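Local coordinates for DNA mismatch repair protein MUTS (Thermus aquaticus, PDB 1EWQ) that takes part in DNA mismatch repair, binding mismatched duplex DNA and hydrolysing ATP weakly, at residues S125-R129 with E130-L134; H294-D298 with R299-E303; E320-R323 with R324-R328; L356-L359 with P360-A364; R522-A525 with E526-V529. All blocks are in the same frame, centred on the assembly; numbering follows the deposited sequence.

Contact 1: residues S125-R129 with E130-L134; sequences SLLPR and EANYL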
loop_
_atom_site.group_PDB
_atom_site.type_symbol
_atom_site.label_atom_id
_atom_site.label_comp_id
_atom_site.label_asym_id
_atom_site.label_seq_id
_atom_site.Cartn_x
_atom_site.Cartn_y
_atom_site.Cartn_z
ATOM N N SER C 125 5.247 12.980 17.245
ATOM C CA SER C 125 5.243 12.806 15.787
ATOM C C SER C 125 5.050 11.378 15.281
ATOM O O SER C 125 4.873 11.172 14.078
ATOM C CB SER C 125 6.542 13.344 15.182
ATOM O OG SER C 125 7.592 12.396 15.300
ATOM N N LEU C 126 5.098 10.395 16.180
ATOM C CA LEU C 126 4.927 9.000 15.777
ATOM C C LEU C 126 3.583 8.457 16.266
ATOM O O LEU C 126 3.258 7.291 16.058
ATOM C CB LEU C 126 6.054 8.142 16.361
ATOM C CG LEU C 126 7.466 8.723 16.266
ATOM C CD1 LEU C 126 8.480 7.747 16.853
ATOM C CD2 LEU C 126 7.784 9.023 14.812
ATOM N N LEU C 127 2.809 9.316 16.919
ATOM C CA LEU C 127 1.519 8.932 17.462
ATOM C C LEU C 127 0.331 9.508 16.712
ATOM O O LEU C 127 0.419 10.578 16.114
ATOM C CB LEU C 127 1.415 9.392 18.915
ATOM C CG LEU C 127 2.201 8.611 19.963
ATOM C CD1 LEU C 127 2.311 9.442 21.242
ATOM C CD2 LEU C 127 1.513 7.271 20.209
ATOM N N PRO C 128 -0.804 8.793 16.740
ATOM C CA PRO C 128 -2.019 9.260 16.071
ATOM C C PRO C 128 -2.725 10.118 17.121
ATOM O O PRO C 128 -2.314 10.125 18.281
ATOM C CB PRO C 128 -2.762 7.965 15.777
ATOM C CG PRO C 128 -2.458 7.141 16.987
ATOM C CD PRO C 128 -0.967 7.410 17.227
ATOM N N ARG C 129 -3.760 10.855 16.737
ATOM C CA ARG C 129 -4.481 11.672 17.714
ATOM C C ARG C 129 -5.180 10.736 18.692
ATOM O O ARG C 129 -5.249 10.999 19.886
ATOM C CB ARG C 129 -5.531 12.550 17.020
ATOM C CG ARG C 129 -5.266 14.047 17.075
ATOM C CD ARG C 129 -6.348 14.827 16.325
ATOM N NE ARG C 129 -6.012 16.248 16.220
ATOM C CZ ARG C 129 -6.353 17.176 17.113
ATOM N NH1 ARG C 129 -7.052 16.841 18.186
ATOM N NH2 ARG C 129 -5.987 18.440 16.939
ATOM N N GLU C 130 -5.689 9.637 18.152
ATOM C CA GLU C 130 -6.405 8.612 18.903
ATOM C C GLU C 130 -5.563 7.908 19.976
ATOM O O GLU C 130 -4.349 8.058 20.038
ATOM C CB GLU C 130 -6.930 7.540 17.938
ATOM C CG GLU C 130 -7.936 8.014 16.908
ATOM C CD GLU C 130 -7.360 9.009 15.913
ATOM O OE1 GLU C 130 -6.176 8.870 15.534
ATOM O OE2 GLU C 130 -8.103 9.923 15.499
ATOM N N ALA C 131 -6.230 7.115 20.806
ATOM C CA ALA C 131 -5.544 6.368 21.845
ATOM C C ALA C 131 -4.685 5.319 21.153
ATOM O O ALA C 131 -5.069 4.770 20.123
ATOM C CB ALA C 131 -6.545 5.701 22.763
ATOM N N ASN C 132 -3.518 5.051 21.724
ATOM C CA ASN C 132 -2.597 4.073 21.171
ATOM C C ASN C 132 -2.397 3.013 22.255
ATOM O O ASN C 132 -1.671 3.231 23.231
ATOM C CB ASN C 132 -1.283 4.769 20.827
ATOM C CG ASN C 132 -0.370 3.908 20.011
ATOM O OD1 ASN C 132 0.707 3.513 20.469
ATOM N ND2 ASN C 132 -0.787 3.602 18.790
ATOM N N TYR C 133 -3.042 1.866 22.079
ATOM C CA TYR C 133 -2.979 0.817 23.084
ATOM C C TYR C 133 -2.045 -0.357 22.870
ATOM O O TYR C 133 -1.925 -0.893 21.766
ATOM C CB TYR C 133 -4.369 0.202 23.321
ATOM C CG TYR C 133 -5.441 1.127 23.857
ATOM C CD1 TYR C 133 -6.567 1.443 23.086
ATOM C CD2 TYR C 133 -5.357 1.651 25.147
ATOM C CE1 TYR C 133 -7.580 2.255 23.593
ATOM C CE2 TYR C 133 -6.369 2.464 25.661
ATOM C CZ TYR C 133 -7.475 2.759 24.878
ATOM O OH TYR C 133 -8.472 3.562 25.387
ATOM N N LEU C 134 -1.399 -0.746 23.965
ATOM C CA LEU C 134 -0.576 -1.948 24.013
ATOM C C LEU C 134 -1.596 -2.824 24.734
ATOM O O LEU C 134 -2.162 -2.405 25.736
ATOM C CB LEU C 134 0.652 -1.776 24.914
ATOM C CG LEU C 134 1.407 -3.084 25.240
ATOM C CD1 LEU C 134 1.951 -3.708 23.973
ATOM C CD2 LEU C 134 2.543 -2.806 26.209
HETATM O O HOH W 1 -4.478 10.312 13.906
#

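Contact 2: residues H294-D298 with R299-E303; sequences HPLLD and RGPLE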
loop_
_atom_site.group_PDB
_atom_site.type_symbol
_atom_site.label_atom_id
_atom_site.label_comp_id
_atom_site.label_asym_id
_atom_site.label_seq_id
_atom_site.Cartn_x
_atom_site.Cartn_y
_atom_site.Cartn_z
ATOM N N HIS C 294 -17.952 2.311 24.046
ATOM C CA HIS C 294 -18.838 1.755 25.071
ATOM C C HIS C 294 -20.031 2.659 25.372
ATOM O O HIS C 294 -19.987 3.456 26.310
ATOM C CB HIS C 294 -18.059 1.532 26.371
ATOM C CG HIS C 294 -16.965 0.519 26.254
ATOM N ND1 HIS C 294 -17.173 -0.829 26.456
ATOM C CD2 HIS C 294 -15.664 0.652 25.924
ATOM C CE1 HIS C 294 -16.044 -1.483 26.253
ATOM N NE2 HIS C 294 -15.113 -0.605 25.928
ATOM N N PRO C 295 -21.106 2.559 24.569
ATOM C CA PRO C 295 -22.295 3.390 24.810
ATOM C C PRO C 295 -22.857 3.015 26.181
ATOM O O PRO C 295 -22.751 1.862 26.601
ATOM C CB PRO C 295 -23.250 2.993 23.674
ATOM C CG PRO C 295 -22.302 2.521 22.573
ATOM C CD PRO C 295 -21.247 1.757 23.339
ATOM N N LEU C 296 -23.468 3.979 26.862
ATOM C CA LEU C 296 -24.035 3.761 28.196
ATOM C C LEU C 296 -25.406 3.065 28.197
ATOM O O LEU C 296 -26.112 3.042 27.196
ATOM C CB LEU C 296 -24.167 5.109 28.926
ATOM C CG LEU C 296 -22.971 6.069 28.912
ATOM C CD1 LEU C 296 -23.336 7.332 29.689
ATOM C CD2 LEU C 296 -21.738 5.406 29.520
ATOM N N LEU C 297 -25.765 2.500 29.345
ATOM C CA LEU C 297 -27.048 1.822 29.522
ATOM C C LEU C 297 -27.894 2.608 30.529
ATOM O O LEU C 297 -29.057 2.286 30.757
ATOM C CB LEU C 297 -26.835 0.413 30.079
ATOM C CG LEU C 297 -25.964 -0.579 29.310
ATOM C CD1 LEU C 297 -25.827 -1.882 30.118
ATOM C CD2 LEU C 297 -26.593 -0.845 27.958
ATOM N N ASP C 298 -27.302 3.638 31.124
ATOM C CA ASP C 298 -27.977 4.425 32.149
ATOM C C ASP C 298 -28.573 5.742 31.680
ATOM O O ASP C 298 -27.865 6.643 31.235
ATOM C CB ASP C 298 -27.002 4.667 33.296
ATOM C CG ASP C 298 -26.297 3.390 33.726
ATOM O OD1 ASP C 298 -26.990 2.459 34.208
ATOM O OD2 ASP C 298 -25.054 3.312 33.564
ATOM N N ARG C 299 -29.890 5.835 31.807
ATOM C CA ARG C 299 -30.651 7.009 31.403
ATOM C C ARG C 299 -30.135 8.309 32.020
ATOM O O ARG C 299 -29.905 9.291 31.317
ATOM C CB ARG C 299 -32.112 6.805 31.794
ATOM C CG ARG C 299 -33.113 7.749 31.151
ATOM C CD ARG C 299 -34.489 7.399 31.694
ATOM N NE ARG C 299 -35.586 7.925 30.896
ATOM C CZ ARG C 299 -35.893 9.210 30.807
ATOM N NH1 ARG C 299 -35.177 10.107 31.475
ATOM N NH2 ARG C 299 -36.924 9.595 30.056
ATOM N N GLY C 300 -29.967 8.302 33.339
ATOM C CA GLY C 300 -29.508 9.476 34.060
ATOM C C GLY C 300 -28.265 10.127 33.486
ATOM O O GLY C 300 -28.304 11.300 33.114
ATOM N N PRO C 301 -27.136 9.405 33.424
ATOM C CA PRO C 301 -25.941 10.038 32.863
ATOM C C PRO C 301 -26.131 10.452 31.400
ATOM O O PRO C 301 -25.558 11.448 30.953
ATOM C CB PRO C 301 -24.845 8.986 33.070
ATOM C CG PRO C 301 -25.585 7.705 33.308
ATOM C CD PRO C 301 -26.807 8.121 34.065
ATOM N N LEU C 302 -26.949 9.711 30.663
ATOM C CA LEU C 302 -27.192 10.064 29.267
ATOM C C LEU C 302 -27.949 11.386 29.178
ATOM O O LEU C 302 -27.605 12.251 28.381
ATOM C CB LEU C 302 -27.975 8.958 28.554
ATOM C CG LEU C 302 -27.130 7.733 28.181
ATOM C CD1 LEU C 302 -28.037 6.594 27.760
ATOM C CD2 LEU C 302 -26.140 8.101 27.070
ATOM N N GLU C 303 -28.974 11.547 30.006
ATOM C CA GLU C 303 -29.754 12.786 30.001
ATOM C C GLU C 303 -28.853 13.966 30.394
ATOM O O GLU C 303 -29.053 15.088 29.929
ATOM C CB GLU C 303 -30.942 12.672 30.966
ATOM C CG GLU C 303 -31.864 11.478 30.675
ATOM C CD GLU C 303 -32.836 11.729 29.528
ATOM O OE1 GLU C 303 -32.502 12.500 28.602
ATOM O OE2 GLU C 303 -33.940 11.143 29.545
#

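Contact 3: residues E320-R323 with R324-R328; sequences EGVR and RLLYR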
loop_
_atom_site.group_PDB
_atom_site.type_symbol
_atom_site.label_atom_id
_atom_site.label_comp_id
_atom_site.label_asym_id
_atom_site.label_seq_id
_atom_site.Cartn_x
_atom_site.Cartn_y
_atom_site.Cartn_z
ATOM N N GLU C 320 -19.358 28.553 19.702
ATOM C CA GLU C 320 -18.338 28.883 18.712
ATOM C C GLU C 320 -17.115 29.514 19.384
ATOM O O GLU C 320 -15.975 29.314 18.946
ATOM C CB GLU C 320 -18.914 29.832 17.651
ATOM C CG GLU C 320 -20.104 29.258 16.865
ATOM C CD GLU C 320 -19.744 27.993 16.097
ATOM O OE1 GLU C 320 -18.578 27.880 15.647
ATOM O OE2 GLU C 320 -20.628 27.124 15.935
ATOM N N GLY C 321 -17.357 30.273 20.450
ATOM C CA GLY C 321 -16.266 30.903 21.168
ATOM C C GLY C 321 -15.352 29.864 21.790
ATOM O O GLY C 321 -14.125 29.932 21.656
ATOM N N VAL C 322 -15.952 28.897 22.475
ATOM C CA VAL C 322 -15.184 27.833 23.114
ATOM C C VAL C 322 -14.389 27.053 22.063
ATOM O O VAL C 322 -13.196 26.794 22.248
ATOM C CB VAL C 322 -16.121 26.881 23.900
ATOM C CG1 VAL C 322 -15.398 25.598 24.268
ATOM C CG2 VAL C 322 -16.604 27.577 25.159
ATOM N N ARG C 323 -15.048 26.706 20.958
ATOM C CA ARG C 323 -14.414 25.965 19.871
ATOM C C ARG C 323 -13.253 26.755 19.246
ATOM O O ARG C 323 -12.234 26.181 18.857
ATOM C CB ARG C 323 -15.468 25.590 18.806
ATOM C CG ARG C 323 -16.453 24.497 19.265
ATOM C CD ARG C 323 -17.617 24.267 18.291
ATOM N NE ARG C 323 -17.169 23.909 16.946
ATOM C CZ ARG C 323 -16.537 22.780 16.634
ATOM N NH1 ARG C 323 -16.275 21.878 17.575
ATOM N NH2 ARG C 323 -16.145 22.558 15.383
ATOM N N ARG C 324 -13.409 28.073 19.161
ATOM C CA ARG C 324 -12.368 28.938 18.611
ATOM C C ARG C 324 -11.141 28.821 19.510
ATOM O O ARG C 324 -10.021 28.620 19.037
ATOM C CB ARG C 324 -12.838 30.404 18.609
ATOM C CG ARG C 324 -12.707 31.127 17.279
ATOM C CD ARG C 324 -12.772 32.649 17.468
ATOM N NE ARG C 324 -13.966 33.060 18.200
ATOM C CZ ARG C 324 -15.212 32.926 17.748
ATOM N NH1 ARG C 324 -15.442 32.396 16.551
ATOM N NH2 ARG C 324 -16.236 33.296 18.510
ATOM N N LEU C 325 -11.363 28.948 20.818
ATOM C CA LEU C 325 -10.271 28.877 21.785
ATOM C C LEU C 325 -9.623 27.496 21.849
ATOM O O LEU C 325 -8.394 27.395 21.882
ATOM C CB LEU C 325 -10.761 29.312 23.178
ATOM C CG LEU C 325 -11.065 30.820 23.276
ATOM C CD1 LEU C 325 -11.850 31.131 24.538
ATOM C CD2 LEU C 325 -9.751 31.613 23.235
ATOM N N LEU C 326 -10.443 26.444 21.851
ATOM C CA LEU C 326 -9.930 25.075 21.906
ATOM C C LEU C 326 -9.030 24.749 20.720
ATOM O O LEU C 326 -8.075 23.992 20.845
ATOM C CB LEU C 326 -11.082 24.074 21.942
ATOM C CG LEU C 326 -11.917 24.049 23.216
ATOM C CD1 LEU C 326 -13.035 23.017 23.063
ATOM C CD2 LEU C 326 -11.016 23.726 24.413
ATOM N N TYR C 327 -9.344 25.328 19.568
ATOM C CA TYR C 327 -8.571 25.106 18.355
ATOM C C TYR C 327 -7.072 25.248 18.598
ATOM O O TYR C 327 -6.269 24.553 17.984
ATOM C CB TYR C 327 -9.008 26.102 17.278
ATOM C CG TYR C 327 -8.333 25.916 15.936
ATOM C CD1 TYR C 327 -8.830 25.010 14.996
ATOM C CD2 TYR C 327 -7.193 26.640 15.611
ATOM C CE1 TYR C 327 -8.204 24.833 13.763
ATOM C CE2 TYR C 327 -6.559 26.469 14.386
ATOM C CZ TYR C 327 -7.071 25.566 13.466
ATOM O OH TYR C 327 -6.439 25.422 12.253
ATOM N N ARG C 328 -6.692 26.152 19.493
ATOM C CA ARG C 328 -5.276 26.365 19.770
ATOM C C ARG C 328 -4.777 25.589 20.984
ATOM O O ARG C 328 -3.638 25.777 21.401
ATOM C CB ARG C 328 -4.988 27.859 19.980
ATOM C CG ARG C 328 -5.130 28.733 18.728
ATOM C CD ARG C 328 -4.946 30.213 19.063
ATOM N NE ARG C 328 -3.573 30.566 19.443
ATOM C CZ ARG C 328 -2.613 30.907 18.581
ATOM N NH1 ARG C 328 -2.869 30.949 17.275
ATOM N NH2 ARG C 328 -1.392 31.205 19.020
HETATM O O HOH W 2 -13.269 33.252 21.215
#

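Contact 4: residues L356-L359 with P360-A364; sequences LQIL and PELRA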
loop_
_atom_site.group_PDB
_atom_site.type_symbol
_atom_site.label_atom_id
_atom_site.label_comp_id
_atom_site.label_asym_id
_atom_site.label_seq_id
_atom_site.Cartn_x
_atom_site.Cartn_y
_atom_site.Cartn_z
ATOM N N LEU C 356 -1.721 27.464 28.310
ATOM C CA LEU C 356 -2.036 28.072 29.592
ATOM C C LEU C 356 -2.507 29.521 29.450
ATOM O O LEU C 356 -3.120 30.071 30.366
ATOM C CB LEU C 356 -0.829 27.996 30.529
ATOM C CG LEU C 356 -0.389 26.580 30.920
ATOM C CD1 LEU C 356 0.722 26.664 31.946
ATOM C CD2 LEU C 356 -1.571 25.791 31.477
ATOM N N GLN C 357 -2.218 30.137 28.306
ATOM C CA GLN C 357 -2.649 31.511 28.052
ATOM C C GLN C 357 -4.091 31.482 27.546
ATOM O O GLN C 357 -4.821 32.465 27.638
ATOM C CB GLN C 357 -1.734 32.176 27.016
ATOM C CG GLN C 357 -0.288 32.305 27.486
ATOM C CD GLN C 357 0.634 32.931 26.452
ATOM O OE1 GLN C 357 0.693 32.491 25.302
ATOM N NE2 GLN C 357 1.375 33.954 26.868
ATOM N N ILE C 358 -4.494 30.333 27.020
ATOM C CA ILE C 358 -5.844 30.145 26.505
ATOM C C ILE C 358 -6.784 29.837 27.668
ATOM O O ILE C 358 -7.929 30.288 27.706
ATOM C CB ILE C 358 -5.887 28.956 25.517
ATOM C CG1 ILE C 358 -5.054 29.289 24.278
ATOM C CG2 ILE C 358 -7.334 28.609 25.155
ATOM C CD1 ILE C 358 -4.849 28.108 23.363
ATOM N N LEU C 359 -6.264 29.076 28.622
ATOM C CA LEU C 359 -7.011 28.644 29.794
ATOM C C LEU C 359 -7.842 29.738 30.455
ATOM O O LEU C 359 -9.036 29.563 30.667
ATOM C CB LEU C 359 -6.052 28.016 30.803
ATOM C CG LEU C 359 -6.661 26.948 31.704
ATOM C CD1 LEU C 359 -7.331 25.880 30.841
ATOM C CD2 LEU C 359 -5.569 26.340 32.583
ATOM N N PRO C 360 -7.222 30.880 30.800
ATOM C CA PRO C 360 -7.974 31.967 31.435
ATOM C C PRO C 360 -9.102 32.530 30.571
ATOM O O PRO C 360 -10.112 32.997 31.090
ATOM C CB PRO C 360 -6.896 32.998 31.751
ATOM C CG PRO C 360 -5.829 32.708 30.746
ATOM C CD PRO C 360 -5.792 31.216 30.713
ATOM N N GLU C 361 -8.933 32.481 29.253
ATOM C CA GLU C 361 -9.962 32.976 28.344
ATOM C C GLU C 361 -11.164 32.024 28.351
ATOM O O GLU C 361 -12.315 32.459 28.336
ATOM C CB GLU C 361 -9.397 33.103 26.927
ATOM C CG GLU C 361 -8.189 34.029 26.816
ATOM C CD GLU C 361 -7.682 34.158 25.387
ATOM O OE1 GLU C 361 -8.408 34.724 24.538
ATOM O OE2 GLU C 361 -6.559 33.685 25.112
ATOM N N LEU C 362 -10.889 30.723 28.367
ATOM C CA LEU C 362 -11.953 29.724 28.408
ATOM C C LEU C 362 -12.663 29.845 29.747
ATOM O O LEU C 362 -13.890 29.815 29.818
ATOM C CB LEU C 362 -11.379 28.312 28.280
ATOM C CG LEU C 362 -10.958 27.820 26.901
ATOM C CD1 LEU C 362 -10.157 26.543 27.053
ATOM C CD2 LEU C 362 -12.186 27.598 26.034
ATOM N N ARG C 363 -11.876 29.981 30.810
ATOM C CA ARG C 363 -12.435 30.109 32.147
ATOM C C ARG C 363 -13.398 31.292 32.181
ATOM O O ARG C 363 -14.438 31.237 32.830
ATOM C CB ARG C 363 -11.321 30.297 33.183
ATOM C CG ARG C 363 -11.809 30.129 34.608
ATOM C CD ARG C 363 -10.678 29.835 35.587
ATOM N NE ARG C 363 -11.182 29.055 36.719
ATOM C CZ ARG C 363 -10.496 28.784 37.825
ATOM N NH1 ARG C 363 -9.257 29.229 37.979
ATOM N NH2 ARG C 363 -11.050 28.047 38.775
ATOM N N ALA C 364 -13.053 32.353 31.460
ATOM C CA ALA C 364 -13.895 33.539 31.411
ATOM C C ALA C 364 -15.223 33.264 30.708
ATOM O O ALA C 364 -16.251 33.829 31.076
ATOM C CB ALA C 364 -13.159 34.668 30.705
#

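Contact 5: residues R522-A525 with E526-V529; sequences RILA and ELDV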
loop_
_atom_site.group_PDB
_atom_site.type_symbol
_atom_site.label_atom_id
_atom_site.label_comp_id
_atom_site.label_asym_id
_atom_site.label_seq_id
_atom_site.Cartn_x
_atom_site.Cartn_y
_atom_site.Cartn_z
ATOM N N ARG C 522 -8.848 16.889 31.252
ATOM C CA ARG C 522 -10.080 16.085 31.315
ATOM C C ARG C 522 -11.318 16.954 31.128
ATOM O O ARG C 522 -12.210 16.625 30.346
ATOM C CB ARG C 522 -10.216 15.350 32.657
ATOM C CG ARG C 522 -9.000 14.572 33.063
ATOM C CD ARG C 522 -9.275 13.659 34.263
ATOM N NE ARG C 522 -8.018 13.104 34.774
ATOM C CZ ARG C 522 -7.349 13.603 35.808
ATOM N NH1 ARG C 522 -7.815 14.662 36.452
ATOM N NH2 ARG C 522 -6.205 13.053 36.187
ATOM N N ILE C 523 -11.361 18.060 31.863
ATOM C CA ILE C 523 -12.478 18.992 31.805
ATOM C C ILE C 523 -12.680 19.517 30.391
ATOM O O ILE C 523 -13.773 19.433 29.831
ATOM C CB ILE C 523 -12.240 20.180 32.764
ATOM C CG1 ILE C 523 -12.284 19.681 34.209
ATOM C CG2 ILE C 523 -13.278 21.262 32.527
ATOM C CD1 ILE C 523 -11.896 20.723 35.256
ATOM N N LEU C 524 -11.614 20.051 29.810
ATOM C CA LEU C 524 -11.689 20.605 28.466
ATOM C C LEU C 524 -11.997 19.554 27.413
ATOM O O LEU C 524 -12.616 19.860 26.391
ATOM C CB LEU C 524 -10.394 21.341 28.133
ATOM C CG LEU C 524 -10.166 22.515 29.085
ATOM C CD1 LEU C 524 -8.881 23.251 28.728
ATOM C CD2 LEU C 524 -11.373 23.455 29.025
ATOM N N ALA C 525 -11.571 18.319 27.654
ATOM C CA ALA C 525 -11.850 17.247 26.702
ATOM C C ALA C 525 -13.367 17.045 26.662
ATOM O O ALA C 525 -13.972 16.947 25.593
ATOM C CB ALA C 525 -11.159 15.949 27.131
ATOM N N GLU C 526 -13.978 16.994 27.837
ATOM C CA GLU C 526 -15.418 16.803 27.914
ATOM C C GLU C 526 -16.167 17.946 27.233
ATOM O O GLU C 526 -17.060 17.718 26.420
ATOM C CB GLU C 526 -15.859 16.682 29.374
ATOM C CG GLU C 526 -16.693 15.446 29.631
ATOM C CD GLU C 526 -17.143 15.323 31.068
ATOM O OE1 GLU C 526 -16.273 15.248 31.967
ATOM O OE2 GLU C 526 -18.371 15.300 31.289
ATOM N N LEU C 527 -15.794 19.178 27.558
ATOM C CA LEU C 527 -16.438 20.342 26.964
ATOM C C LEU C 527 -16.215 20.349 25.457
ATOM O O LEU C 527 -17.076 20.792 24.704
ATOM C CB LEU C 527 -15.881 21.624 27.584
ATOM C CG LEU C 527 -16.072 21.677 29.098
ATOM C CD1 LEU C 527 -15.254 22.804 29.685
ATOM C CD2 LEU C 527 -17.560 21.849 29.413
ATOM N N ASP C 528 -15.050 19.864 25.025
ATOM C CA ASP C 528 -14.728 19.801 23.599
ATOM C C ASP C 528 -15.754 18.883 22.921
ATOM O O ASP C 528 -16.280 19.212 21.850
ATOM C CB ASP C 528 -13.289 19.274 23.411
ATOM C CG ASP C 528 -12.843 19.210 21.936
ATOM O OD1 ASP C 528 -13.374 19.971 21.094
ATOM O OD2 ASP C 528 -11.933 18.403 21.624
ATOM N N VAL C 529 -16.061 17.757 23.564
ATOM C CA VAL C 529 -17.019 16.796 23.023
ATOM C C VAL C 529 -18.457 17.322 22.963
ATOM O O VAL C 529 -19.129 17.202 21.939
ATOM C CB VAL C 529 -16.976 15.484 23.822
ATOM C CG1 VAL C 529 -18.123 14.575 23.407
ATOM C CG2 VAL C 529 -15.637 14.768 23.557
#

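Contact 1: residues S125-R129 with E130-L134
Pro-128 and Glu-130 meet round a tight bend centred on Arg-129, whose backbone is helical (psi -38°) between two extended neighbours. This is the loop between strands 110-116 and 134-139. No clear hydrogen bond links the two halves directly; the polar link runs through the Glu-130 side chain and one water. The Glu-130 chain bends at its second torsion (chi2 65°), which folds the carboxylate back over the Arg-129 backbone. The water accepts from Arg-129 N at 3.0 Å and donates to Glu-130 OE1 at 2.8 Å. The same OE1 lies 3.5 Å from Pro-128 CB. Further on, Leu-127 CD2 rests 3.8 Å from Asn-132 CB, the two side chains crossing at about a right angle. Arg-334 reaches the carbonyls on either side of Arg-129, NH1 bonding Pro-128 O and NH2 bonding Glu-130 O, while Arg-286 NH1 takes Arg-129 O. An alanine in place of Glu-130 would take away the carboxylate and is likely to leave the bridging water without the acceptor that holds it, so that it grips Arg-129 N less firmly. The bend thus offers its carbonyls to arginines of the helical region and settles its own amide through water.

Contact 2: residues H294-D298 with R299-E303
Leu-296 and Leu-302 both turn CG anti to their own carbonyl carbon (chi1 -47° and -77°), which brings their branches together at a loop-to-helix junction, where Asp-298 holds the N-cap position of helix 299-314. The two leucines slide past each other in opposite directions, Leu-296 CD1 coming to 3.9 Å from Leu-302 CD2. Leu-296 CD1 also reaches the Pro-301 ring, with CB at 4.1 Å. The Asp-298 side chain makes no capping bond; CB instead backs onto Pro-301 CG at 3.4 Å. A proline is readily accommodated here, in the first turn, where a backbone N has no helical carbonyl before it to bond. The first helical bond across the junction runs from Leu-302 N to Asp-298 O at 3.3 Å, with the donor in the carbonyl plane. Leu-296 O is met by Gln-604 NE2, which ties the loop to a distant part of the chain. Across the first turn Arg-299 NH1 forms a salt bridge with Glu-303 OE2 at 2.5 Å, while NH2 of the same guanidinium bonds Phe-547 O.

Contact 3: residues E320-R323 with R324-R328
Glu-320 and Arg-324 open a run of four helical bonds near the end of helix 316-326. Arg-324 N donates to Glu-320 O, Leu-325 N to Gly-321 O, Leu-326 N to Val-322 O and Tyr-327 N to Arg-323 O. The third is the shortest, at 2.8 Å, and the donor sits nearly along the C=O axis. Arg-324, bent at its third torsion (chi3 -54°), folds back so that Glu-320 O lies 3.8 Å above one face of its guanidinium. Its NE gives a hydrogen to a water at 3.1 Å, which is weakly linked to Gly-321 O. Arg-323 looks elsewhere: NE forms a salt bridge with Glu-535 and NH1 bonds Glu-278 O. On the apolar side Val-322 and Leu-326 lie side by side, CG1 to CD1 3.7 Å. With an alanine here instead of Leu-326, Val-322 CG1 would probably lose its neighbour and a gap would open beside Asp-528. The backbone spends its donors inside the helix, leaving the arginine side chains to bond water and other segments.

Contact 4: residues L356-L359 with P360-A364
Ile-358 and Leu-362 lie side by side and point the same way, one helical turn apart, with Ile-358 CG2 at 4.0 Å from Leu-362 CD1. A chi1 of -66° sets Ile-358 CG1 beside the backbone N and leaves CG2 anti to that N, facing along the helix to its partner. Leu-359, the next residue, puts its CB against the Pro-360 ring: the approach to CD is 3.2 Å, tighter than usual carbon contact. The ring itself is turned back over the preceding turn, with CD 2.9 Å from Leu-356 O and CG 3.3 Å from Gln-357 O. This is a proline kink inside helix 346-366: Pro-360 has no N-H to give to Leu-356 O, and Glu-361 N also misses the turn before. Glu-361 N turns to Ile-358 O instead, at 2.9 Å but with a strongly bent, weak bond. Ile-358 O is therefore shared, since Leu-362 N reaches it as well, at 3.1 Å. Regular bonding resumes with Leu-362 N and continues with Arg-363 N, which donates to Leu-359 O. On the outer side the Glu-361 chain, extended beyond CG, runs back along Gln-357 and places OE2 3.3 Å from Gln-357 O, two acceptors that cannot bond. Arg-363 stretches away from the kink, and its NE forms a salt bridge with Glu-368. Leu-356 and Gln-357 lean on helix 376-385, touching Lys-379.

Contact 5: residues R522-A525 with E526-V529
Leu-524 and Asp-528 meet where a flat carboxylate leaves the helix: Asp-528 CB sits 3.1 Å from Leu-524 O, while the carboxylate itself leads away from the 522-525 turn. Having CG anti to the backbone N (chi1 -178°) swings it toward Arg-280 and Thr-281, where OD1 accepts from Arg-280 N and OD2 hydrogen-bonds with Thr-281 OG1. These two bonds fix the rotation of the buried acid. The Glu-526 carboxylate also bonds beyond the turn, through OE2 to Tyr-530 OH, at the end of a chain extended beyond CG. The flat peptide groups differ in how they receive the helical donors. Leu-527 N lies in the carbonyl plane of Ile-523 and makes a nearly straight bond of 3.1 Å. Asp-528 N, by contrast, is tilted 32° from the Leu-524 carbonyl plane, although its distance to Leu-524 O is only 2.8 Å. The apolar contacts centre on Leu-527 CD1. It lies 3.8 Å from Ile-523 CG2, with the two side chains side by side, and 4.0 Å from Leu-524 CD2, where the chains cross obliquely. These turns of helix 514-540 pack between others of the helical domain III region: Ala-525 and Val-529 rest on helix 282-293 through Pro-283 and Leu-287, while Leu-527 reaches Leu-366 of helix 346-366.

In the fold
Contacts 3, 4 and 5 form one packed cluster of helices. Contacts 3 and 4 have centres about 11 Å apart and touch through Leu-325 and Leu-362, whose CB and CD2 are 3.6 Å apart. Contact 5 joins both: Leu-359 CD1 meets Leu-524 CD1 at 3.7 Å, and Leu-326 CD1 approaches Asp-528 OD1. Contacts 1 and 2 stand apart: contact 1 comes within about 6 Å of contact 5 and contact 2 within about 8 Å, nearest atoms, without touching. Contact 1 comes nearest the bound DNA, about 16 Å between closest atoms, and contact 2 is furthest, about 43 Å. All five lie away from the predicted ATP site.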